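Local atomic coordinates of putative oxidoreductase molybdopterin-binding subunit (PDB entry 4ZOH), a protein that probably serves as the large, molybdenum-binding subunit of an aldehyde oxidase/xanthine dehydrogenase-type enzyme, carrying its pterin cytosine dinucleotide cofactor. Residues A685-Q688 / K692-T695; I346-A351 / I356-I361; D65-T70 / E224-A229. One frame throughout, in Å; residues are numbered along the deposited sequence.

Contact 1: A685-Q688 / K692-T695; sequences AVEQ and KRIT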
loop_
_atom_site.group_PDB
_atom_site.type_symbol
_atom_site.label_atom_id
_atom_site.label_comp_id
_atom_site.label_asym_id
_atom_site.label_seq_id
_atom_site.Cartn_x
_atom_site.Cartn_y
_atom_site.Cartn_z
ATOM N N ALA A 685 9.023 -47.200 -16.919
ATOM C CA ALA A 685 10.215 -47.643 -16.172
ATOM C C ALA A 685 9.869 -48.581 -15.069
ATOM O O ALA A 685 10.465 -49.688 -15.033
ATOM C CB ALA A 685 11.084 -46.499 -15.671
ATOM N N VAL A 686 8.927 -48.207 -14.195
ATOM C CA VAL A 686 8.629 -49.036 -13.030
ATOM C C VAL A 686 8.043 -50.377 -13.487
ATOM O O VAL A 686 8.210 -51.425 -12.824
ATOM C CB VAL A 686 7.649 -48.375 -12.067
ATOM C CG1 VAL A 686 7.314 -49.282 -10.866
ATOM C CG2 VAL A 686 8.240 -47.096 -11.486
ATOM N N GLU A 687 7.320 -50.320 -14.612
ATOM C CA GLU A 687 6.600 -51.481 -15.057
ATOM C C GLU A 687 7.610 -52.520 -15.515
ATOM O O GLU A 687 7.441 -53.685 -15.177
ATOM C CB GLU A 687 5.655 -51.136 -16.200
ATOM C CG GLU A 687 4.862 -52.336 -16.689
ATOM C CD GLU A 687 3.762 -51.940 -17.673
ATOM O OE1 GLU A 687 4.069 -51.365 -18.736
ATOM O OE2 GLU A 687 2.594 -52.169 -17.339
ATOM N N GLN A 688 8.633 -52.077 -16.269
ATOM C CA GLN A 688 9.801 -52.902 -16.630
ATOM C C GLN A 688 10.403 -53.601 -15.441
ATOM O O GLN A 688 10.691 -54.762 -15.551
ATOM C CB GLN A 688 10.837 -52.126 -17.421
ATOM C CG GLN A 688 10.336 -51.715 -18.780
ATOM C CD GLN A 688 9.853 -52.926 -19.517
ATOM O OE1 GLN A 688 10.646 -53.855 -19.802
ATOM N NE2 GLN A 688 8.527 -52.985 -19.768
ATOM N N LYS A 692 4.315 -56.549 -13.554
ATOM C CA LYS A 692 2.896 -56.709 -13.779
ATOM C C LYS A 692 2.483 -55.438 -14.481
ATOM O O LYS A 692 3.215 -54.439 -14.493
ATOM C CB LYS A 692 2.073 -56.784 -12.493
ATOM C CG LYS A 692 2.744 -57.288 -11.233
ATOM C CD LYS A 692 1.726 -57.175 -10.092
ATOM C CE LYS A 692 1.847 -55.847 -9.340
ATOM N NZ LYS A 692 1.238 -55.796 -7.969
ATOM N N ARG A 693 1.281 -55.458 -15.037
ATOM C CA ARG A 693 0.747 -54.300 -15.667
ATOM C C ARG A 693 0.422 -53.240 -14.595
ATOM O O ARG A 693 -0.139 -53.543 -13.543
ATOM C CB ARG A 693 -0.488 -54.667 -16.489
ATOM C CG ARG A 693 -0.749 -53.641 -17.587
ATOM C CD ARG A 693 -1.939 -54.075 -18.402
ATOM N NE ARG A 693 -1.584 -55.015 -19.460
ATOM C CZ ARG A 693 -2.464 -55.665 -20.211
ATOM N NH1 ARG A 693 -3.777 -55.480 -20.068
ATOM N NH2 ARG A 693 -2.032 -56.477 -21.139
ATOM N N ILE A 694 0.839 -52.016 -14.830
ATOM C CA ILE A 694 0.399 -50.884 -13.938
ATOM C C ILE A 694 -0.798 -50.138 -14.575
ATOM O O ILE A 694 -0.688 -49.655 -15.720
ATOM C CB ILE A 694 1.565 -49.907 -13.705
ATOM C CG1 ILE A 694 2.697 -50.659 -12.982
ATOM C CG2 ILE A 694 1.111 -48.638 -12.925
ATOM C CD1 ILE A 694 3.955 -49.823 -12.866
ATOM N N THR A 695 -1.922 -50.097 -13.862
ATOM C CA THR A 695 -3.183 -49.570 -14.430
ATOM C C THR A 695 -3.603 -48.292 -13.715
ATOM O O THR A 695 -4.434 -47.553 -14.215
ATOM C CB THR A 695 -4.375 -50.586 -14.332
ATOM O OG1 THR A 695 -4.498 -51.030 -12.987
ATOM C CG2 THR A 695 -4.187 -51.811 -15.235
#

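Contact 2: I346-A351 / I356-I361; sequences IVNIVA and IDQYEI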
loop_
_atom_site.group_PDB
_atom_site.type_symbol
_atom_site.label_atom_id
_atom_site.label_comp_id
_atom_site.label_asym_id
_atom_site.label_seq_id
_atom_site.Cartn_x
_atom_site.Cartn_y
_atom_site.Cartn_z
ATOM N N ILE A 346 -0.470 -47.543 -23.395
ATOM C CA ILE A 346 -1.018 -48.518 -24.309
ATOM C C ILE A 346 0.164 -49.074 -25.151
ATOM O O ILE A 346 0.302 -50.260 -25.199
ATOM C CB ILE A 346 -2.146 -47.884 -25.194
ATOM C CG1 ILE A 346 -3.469 -47.784 -24.380
ATOM C CG2 ILE A 346 -2.398 -48.702 -26.473
ATOM C CD1 ILE A 346 -4.412 -46.751 -24.969
ATOM N N VAL A 347 0.984 -48.194 -25.767
ATOM C CA VAL A 347 2.160 -48.554 -26.558
ATOM C C VAL A 347 3.081 -49.537 -25.783
ATOM O O VAL A 347 3.574 -50.539 -26.359
ATOM C CB VAL A 347 2.952 -47.308 -26.976
ATOM C CG1 VAL A 347 4.380 -47.662 -27.381
ATOM C CG2 VAL A 347 2.305 -46.618 -28.165
ATOM N N ASN A 348 3.277 -49.304 -24.487
ATOM C CA ASN A 348 4.132 -50.216 -23.742
ATOM C C ASN A 348 3.431 -51.503 -23.419
ATOM O O ASN A 348 4.069 -52.576 -23.301
ATOM C CB ASN A 348 4.704 -49.592 -22.470
ATOM C CG ASN A 348 6.059 -48.985 -22.670
ATOM O OD1 ASN A 348 6.394 -48.346 -23.708
ATOM N ND2 ASN A 348 6.893 -49.244 -21.680
ATOM N N ILE A 349 2.108 -51.419 -23.282
ATOM C CA ILE A 349 1.353 -52.594 -22.884
ATOM C C ILE A 349 1.425 -53.546 -24.071
ATOM O O ILE A 349 1.564 -54.729 -23.895
ATOM C CB ILE A 349 -0.100 -52.248 -22.463
ATOM C CG1 ILE A 349 -0.106 -51.752 -21.030
ATOM C CG2 ILE A 349 -1.032 -53.446 -22.669
ATOM C CD1 ILE A 349 -1.259 -50.829 -20.810
ATOM N N VAL A 350 1.359 -52.993 -25.263
ATOM C CA VAL A 350 1.374 -53.765 -26.470
ATOM C C VAL A 350 2.786 -54.378 -26.610
ATOM O O VAL A 350 2.881 -55.607 -26.684
ATOM C CB VAL A 350 1.036 -52.886 -27.668
ATOM C CG1 VAL A 350 1.378 -53.600 -28.966
ATOM C CG2 VAL A 350 -0.445 -52.519 -27.648
ATOM N N ALA A 351 3.832 -53.509 -26.630
ATOM C CA ALA A 351 5.276 -53.897 -26.640
ATOM C C ALA A 351 5.532 -55.063 -25.703
ATOM O O ALA A 351 6.016 -56.097 -26.147
ATOM C CB ALA A 351 6.222 -52.699 -26.375
ATOM N N ILE A 356 8.018 -56.918 -28.028
ATOM C CA ILE A 356 8.767 -55.941 -28.824
ATOM C C ILE A 356 9.482 -54.999 -27.827
ATOM O O ILE A 356 9.009 -54.747 -26.687
ATOM C CB ILE A 356 7.897 -55.147 -29.848
ATOM C CG1 ILE A 356 6.996 -56.076 -30.707
ATOM C CG2 ILE A 356 8.733 -54.253 -30.786
ATOM C CD1 ILE A 356 7.685 -57.282 -31.323
ATOM N N ASP A 357 10.625 -54.500 -28.275
ATOM C CA ASP A 357 11.364 -53.489 -27.574
ATOM C C ASP A 357 10.594 -52.162 -27.509
ATOM O O ASP A 357 10.106 -51.659 -28.566
ATOM C CB ASP A 357 12.671 -53.223 -28.308
ATOM C CG ASP A 357 13.528 -52.264 -27.549
ATOM O OD1 ASP A 357 13.964 -52.635 -26.450
ATOM O OD2 ASP A 357 13.721 -51.153 -28.048
ATOM N N GLN A 358 10.539 -51.590 -26.306
ATOM C CA GLN A 358 9.808 -50.326 -26.060
ATOM C C GLN A 358 10.293 -49.164 -26.903
ATOM O O GLN A 358 9.472 -48.312 -27.305
ATOM C CB GLN A 358 9.767 -49.987 -24.584
ATOM C CG GLN A 358 11.058 -49.471 -23.964
ATOM C CD GLN A 358 10.844 -49.158 -22.520
ATOM O OE1 GLN A 358 9.987 -48.344 -22.162
ATOM N NE2 GLN A 358 11.597 -49.814 -21.664
ATOM N N TYR A 359 11.595 -49.144 -27.269
ATOM C CA TYR A 359 12.041 -48.078 -28.177
ATOM C C TYR A 359 11.694 -48.399 -29.655
ATOM O O TYR A 359 11.273 -47.500 -30.472
ATOM C CB TYR A 359 13.537 -47.749 -28.004
ATOM C CG TYR A 359 13.824 -46.265 -28.231
ATOM C CD1 TYR A 359 13.959 -45.358 -27.125
ATOM C CD2 TYR A 359 13.911 -45.752 -29.519
ATOM C CE1 TYR A 359 14.170 -43.999 -27.360
ATOM C CE2 TYR A 359 14.131 -44.416 -29.751
ATOM C CZ TYR A 359 14.263 -43.552 -28.657
ATOM O OH TYR A 359 14.482 -42.211 -28.911
ATOM N N GLU A 360 11.850 -49.684 -29.999
ATOM C CA GLU A 360 11.650 -50.118 -31.412
ATOM C C GLU A 360 10.178 -49.885 -31.840
ATOM O O GLU A 360 9.890 -49.336 -32.922
ATOM C CB GLU A 360 12.110 -51.621 -31.638
ATOM C CG GLU A 360 13.638 -51.830 -31.690
ATOM C CD GLU A 360 14.332 -51.107 -32.848
ATOM O OE1 GLU A 360 13.787 -51.079 -33.973
ATOM O OE2 GLU A 360 15.424 -50.538 -32.633
ATOM N N ILE A 361 9.256 -50.245 -30.958
ATOM C CA ILE A 361 7.815 -50.054 -31.274
ATOM C C ILE A 361 7.498 -48.587 -31.633
ATOM O O ILE A 361 6.744 -48.324 -32.610
ATOM C CB ILE A 361 6.931 -50.617 -30.162
ATOM C CG1 ILE A 361 5.582 -51.026 -30.763
ATOM C CG2 ILE A 361 6.853 -49.624 -29.019
ATOM C CD1 ILE A 361 4.778 -51.927 -29.847
#

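Contact 3: D65-T70 / E224-A229; sequences DFPIAT and EEYALA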
loop_
_atom_site.group_PDB
_atom_site.type_symbol
_atom_site.label_atom_id
_atom_site.label_comp_id
_atom_site.label_asym_id
_atom_site.label_seq_id
_atom_site.Cartn_x
_atom_site.Cartn_y
_atom_site.Cartn_z
ATOM N N ASP A 65 -26.922 -20.918 -6.565
ATOM C CA ASP A 65 -26.126 -21.675 -5.612
ATOM C C ASP A 65 -24.606 -21.560 -5.969
ATOM O O ASP A 65 -23.805 -22.296 -5.423
ATOM C CB ASP A 65 -26.547 -23.159 -5.614
ATOM C CG ASP A 65 -27.790 -23.470 -4.724
ATOM O OD1 ASP A 65 -27.822 -23.077 -3.535
ATOM O OD2 ASP A 65 -28.692 -24.204 -5.246
ATOM N N PHE A 66 -24.242 -20.686 -6.909
ATOM C CA PHE A 66 -22.835 -20.471 -7.398
ATOM C C PHE A 66 -22.772 -18.988 -7.710
ATOM O O PHE A 66 -23.757 -18.469 -8.269
ATOM C CB PHE A 66 -22.527 -21.323 -8.651
ATOM C CG PHE A 66 -22.562 -22.825 -8.368
ATOM C CD1 PHE A 66 -21.406 -23.514 -7.862
ATOM C CD2 PHE A 66 -23.774 -23.573 -8.547
ATOM C CE1 PHE A 66 -21.477 -24.878 -7.546
ATOM C CE2 PHE A 66 -23.839 -24.949 -8.226
ATOM C CZ PHE A 66 -22.696 -25.604 -7.719
ATOM N N PRO A 67 -21.655 -18.297 -7.374
ATOM C CA PRO A 67 -20.422 -18.909 -6.773
ATOM C C PRO A 67 -20.555 -19.435 -5.359
ATOM O O PRO A 67 -19.858 -20.426 -4.986
ATOM C CB PRO A 67 -19.408 -17.744 -6.765
ATOM C CG PRO A 67 -20.204 -16.489 -7.054
ATOM C CD PRO A 67 -21.386 -16.965 -7.920
ATOM N N ILE A 68 -21.395 -18.790 -4.545
ATOM C CA ILE A 68 -21.565 -19.225 -3.135
ATOM C C ILE A 68 -22.901 -20.019 -3.010
ATOM O O ILE A 68 -23.888 -19.615 -3.618
ATOM C CB ILE A 68 -21.535 -18.057 -2.157
ATOM C CG1 ILE A 68 -20.274 -17.165 -2.363
ATOM C CG2 ILE A 68 -21.621 -18.563 -0.679
ATOM C CD1 ILE A 68 -18.877 -17.847 -2.027
ATOM N N ALA A 69 -22.931 -21.139 -2.266
ATOM C CA ALA A 69 -24.162 -21.894 -2.150
ATOM C C ALA A 69 -25.055 -21.101 -1.228
ATOM O O ALA A 69 -24.564 -20.552 -0.194
ATOM C CB ALA A 69 -23.930 -23.257 -1.591
ATOM N N THR A 70 -26.344 -21.033 -1.615
ATOM C CA THR A 70 -27.445 -20.364 -0.815
ATOM C C THR A 70 -28.445 -21.339 -0.200
ATOM O O THR A 70 -28.600 -21.343 1.005
ATOM C CB THR A 70 -28.223 -19.359 -1.655
ATOM O OG1 THR A 70 -28.654 -20.017 -2.838
ATOM C CG2 THR A 70 -27.356 -18.203 -2.067
ATOM N N GLU A 224 -14.511 -17.534 -3.887
ATOM C CA GLU A 224 -14.062 -16.564 -2.892
ATOM C C GLU A 224 -13.688 -15.208 -3.515
ATOM O O GLU A 224 -13.903 -14.139 -2.908
ATOM C CB GLU A 224 -12.856 -17.111 -2.114
ATOM C CG GLU A 224 -13.123 -18.356 -1.307
ATOM C CD GLU A 224 -12.813 -19.610 -2.105
ATOM O OE1 GLU A 224 -13.142 -19.660 -3.257
ATOM O OE2 GLU A 224 -12.269 -20.558 -1.561
ATOM N N GLU A 225 -13.150 -15.229 -4.725
ATOM C CA GLU A 225 -12.794 -13.973 -5.329
ATOM C C GLU A 225 -14.031 -13.148 -5.735
ATOM O O GLU A 225 -14.098 -11.944 -5.499
ATOM C CB GLU A 225 -11.864 -14.182 -6.553
ATOM C CG GLU A 225 -10.382 -14.535 -6.211
ATOM C CD GLU A 225 -9.663 -15.058 -7.458
ATOM O OE1 GLU A 225 -9.916 -16.187 -7.842
ATOM O OE2 GLU A 225 -8.857 -14.377 -8.084
ATOM N N TYR A 226 -14.961 -13.783 -6.438
ATOM C CA TYR A 226 -16.303 -13.121 -6.708
ATOM C C TYR A 226 -16.968 -12.584 -5.442
ATOM O O TYR A 226 -17.411 -11.437 -5.416
ATOM C CB TYR A 226 -17.249 -14.107 -7.402
ATOM C CG TYR A 226 -16.867 -14.447 -8.829
ATOM C CD1 TYR A 226 -16.700 -13.447 -9.777
ATOM C CD2 TYR A 226 -16.678 -15.780 -9.209
ATOM C CE1 TYR A 226 -16.441 -13.718 -11.087
ATOM C CE2 TYR A 226 -16.426 -16.085 -10.524
ATOM C CZ TYR A 226 -16.333 -15.045 -11.453
ATOM O OH TYR A 226 -16.051 -15.334 -12.744
ATOM N N ALA A 227 -16.985 -13.384 -4.404
ATOM C CA ALA A 227 -17.609 -12.971 -3.152
ATOM C C ALA A 227 -16.884 -11.809 -2.489
ATOM O O ALA A 227 -17.523 -10.845 -2.009
ATOM C CB ALA A 227 -17.751 -14.137 -2.186
ATOM N N LEU A 228 -15.551 -11.862 -2.482
ATOM C CA LEU A 228 -14.772 -10.808 -1.817
ATOM C C LEU A 228 -15.037 -9.487 -2.527
ATOM O O LEU A 228 -15.208 -8.432 -1.917
ATOM C CB LEU A 228 -13.250 -11.137 -1.886
ATOM C CG LEU A 228 -12.427 -10.212 -1.001
ATOM C CD1 LEU A 228 -12.699 -10.515 0.487
ATOM C CD2 LEU A 228 -10.923 -10.393 -1.350
ATOM N N ALA A 229 -15.097 -9.574 -3.848
ATOM C CA ALA A 229 -15.260 -8.418 -4.645
ATOM C C ALA A 229 -16.659 -7.748 -4.422
ATOM O O ALA A 229 -16.772 -6.518 -4.289
ATOM C CB ALA A 229 -15.064 -8.794 -6.048
#

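Contact 1: A685-Q688 / K692-T695
E687 and I694 make this a helix-to-tail contact: the last turn of helix 673-688 meets the chain that leaves it, which turns back after three residues and runs past the helix in extended form. The polar half rests on one carboxylate. With CG anti to the backbone N (chi1 -179°) and the next torsion also extended, E687 reaches straight out from the helix to the 692-695 backbone. E687 OE2 accepts from I694 N over 3.1 Å; the N-H points well at the oxygen, at 160°, but arrives on the anti side and 27° out of the carboxylate plane. The same oxygen, E687 OE2, lies 3.3 Å from R693 CA, while E687 CG passes 3.5 Å from K692 O, so the glutamate meets the returning chain at CG and again at its carboxylate. OE2 has a second, charged partner: R345 NH2 forms a salt bridge with E687 OE2 and also a hydrogen bond with I694 O, tying glutamate and tail together through one guanidinium group.

The apolar half belongs to I694, whose side chain heads for the helix. I694 CD1 ends against the helix backbone, 3.8 Å from E687 CA, and touches V686 CG1 at 3.9 Å, the two side chains crossing at about a right angle. R693 faces the other way, its CG still 3.7 Å from E687 OE2 while its NH1 pairs with D153.

Around this sit two larger elements. Helix 336-353 contributes R345 and D352, the latter touched by E687, and strand 149-161 takes up the tail beyond, where T695 makes backbone hydrogen bonds with I156.

Contact 2: I346-A351 / I356-I361
V347, A351 and I361 form the apolar centre of a short connection between two consecutive helices, in which helix 336-353 ends and helix 358-365 starts after a four-residue link. I361 fills the angle between the two. Its CG1 lies anti to the backbone N (chi1 -153°), which sends I361 CD1 to within 3.8 Å of A351 CB and 3.9 Å of V350 CG1. The other branch, I361 CG2, meets V347 CG1 at 3.6 Å, the two side chains sliding past each other in opposite directions. At the link itself, A351 O accepts from I356 N over 2.9 Å, a bent bond that closes the turn.

Beside this apolar group lies an amide pair. N348 ND2 donates to Q358 OE1 at 3.3 Å, long but nearly straight at 171°. The oxygen lies in the amide plane of N348, whereas the donor stands above the carbonyl plane of Q358, with the two amide planes 67° apart. Both have further partners: N348 OD1 accepts from R362 NH1, while Q358 binds strand 405-412, NE2 giving to V406 O and OE1 taking from V408 N. A leucine in place of N348 would probably leave R362 without this acceptor and Q358 OE1 without one of its donors, setting a branched apolar group against buried polar atoms.

Further out, V350 packs on V264 and V266 of strand 254-266, and Y359 and E360 reach L389 and K393 of helix 385-401. D357 sits at the N-cap position of the second helix, its OD1 hydrogen-bonded to Y396 OH. D357 OD2 accepts from E360 N at 3.1 Å, met on the anti side, and more weakly from Y359 N.

Contact 3: D65-T70 / E224-A229
P67, I68 and Y226 have the most surface buried in this loop-on-helix packing, A227 receiving I68. The loop before strand 72-73 belongs to the a/b hammerhead region of the xanthine dehydrogenase family, and the helix, 223-235, to the molybdopterin cofactor-binding region, so the contact joins two parts of the fold that lie far apart in sequence. It is purely apolar: no hydrogen bond crosses it.

P67 follows a cis peptide bond, and its ring is directed at the helix. P67 CG comes to 3.8 Å from Y226 CB, while P67 CB lies 4.2 Å from Y226 CD2, reaching the ring obliquely. The two cross at about a right angle, and the proline touches CB and CD2 of Y226, at the root of the ring. The hydroxyl, Y226 OH, is hydrogen-bonded to D289 OD1, which helps hold the far end of the ring. F198 of helix 188-199 touches both residues, its ring meeting that of Y226 with the planes about 45° apart.

One residue on, I68 points its longer branch at the helix. Its chi1 (-52°) sets CG1 beside the backbone N and chi2 (-66°) turns CD1, so that both lie against A227 CB. F36 of strand 32-38 packs against I68 and A227 alike, adding the sheet to this seam.

The loop has its own internal brace: D65 OD1 accepts from T70 N on its anti lone pair, while D65 OD2 is hydrogen-bonded to H122 NE2, outside the loop. Where loop meets helix, I68 CD1 stops 3.9 Å from A227 CB.

From the N terminus, contact 3 comes first, and it alone spans a long piece of chain: 153 residues separate the hammerhead loop at 65-70 from segment 224-229 on helix 223-235. Contact 2 then closes a four-residue link between helices 336-353 and 358-365, and contact 1 a three-residue turn near the C terminus. The three follow in series, with no nesting or crossing. Contacts 1 and 2 nevertheless adjoin in space, their centres 12 Å apart: R693 NH2 packs on I349 CG2 at 3.5 Å, and Q688 lies against Q358; the tail thus packs on helix 336-353 and the end of helix 673-688 on the start of helix 358-365. Contact 3 is remote, its centre about 49 Å from that of contact 2, across the chain's centre.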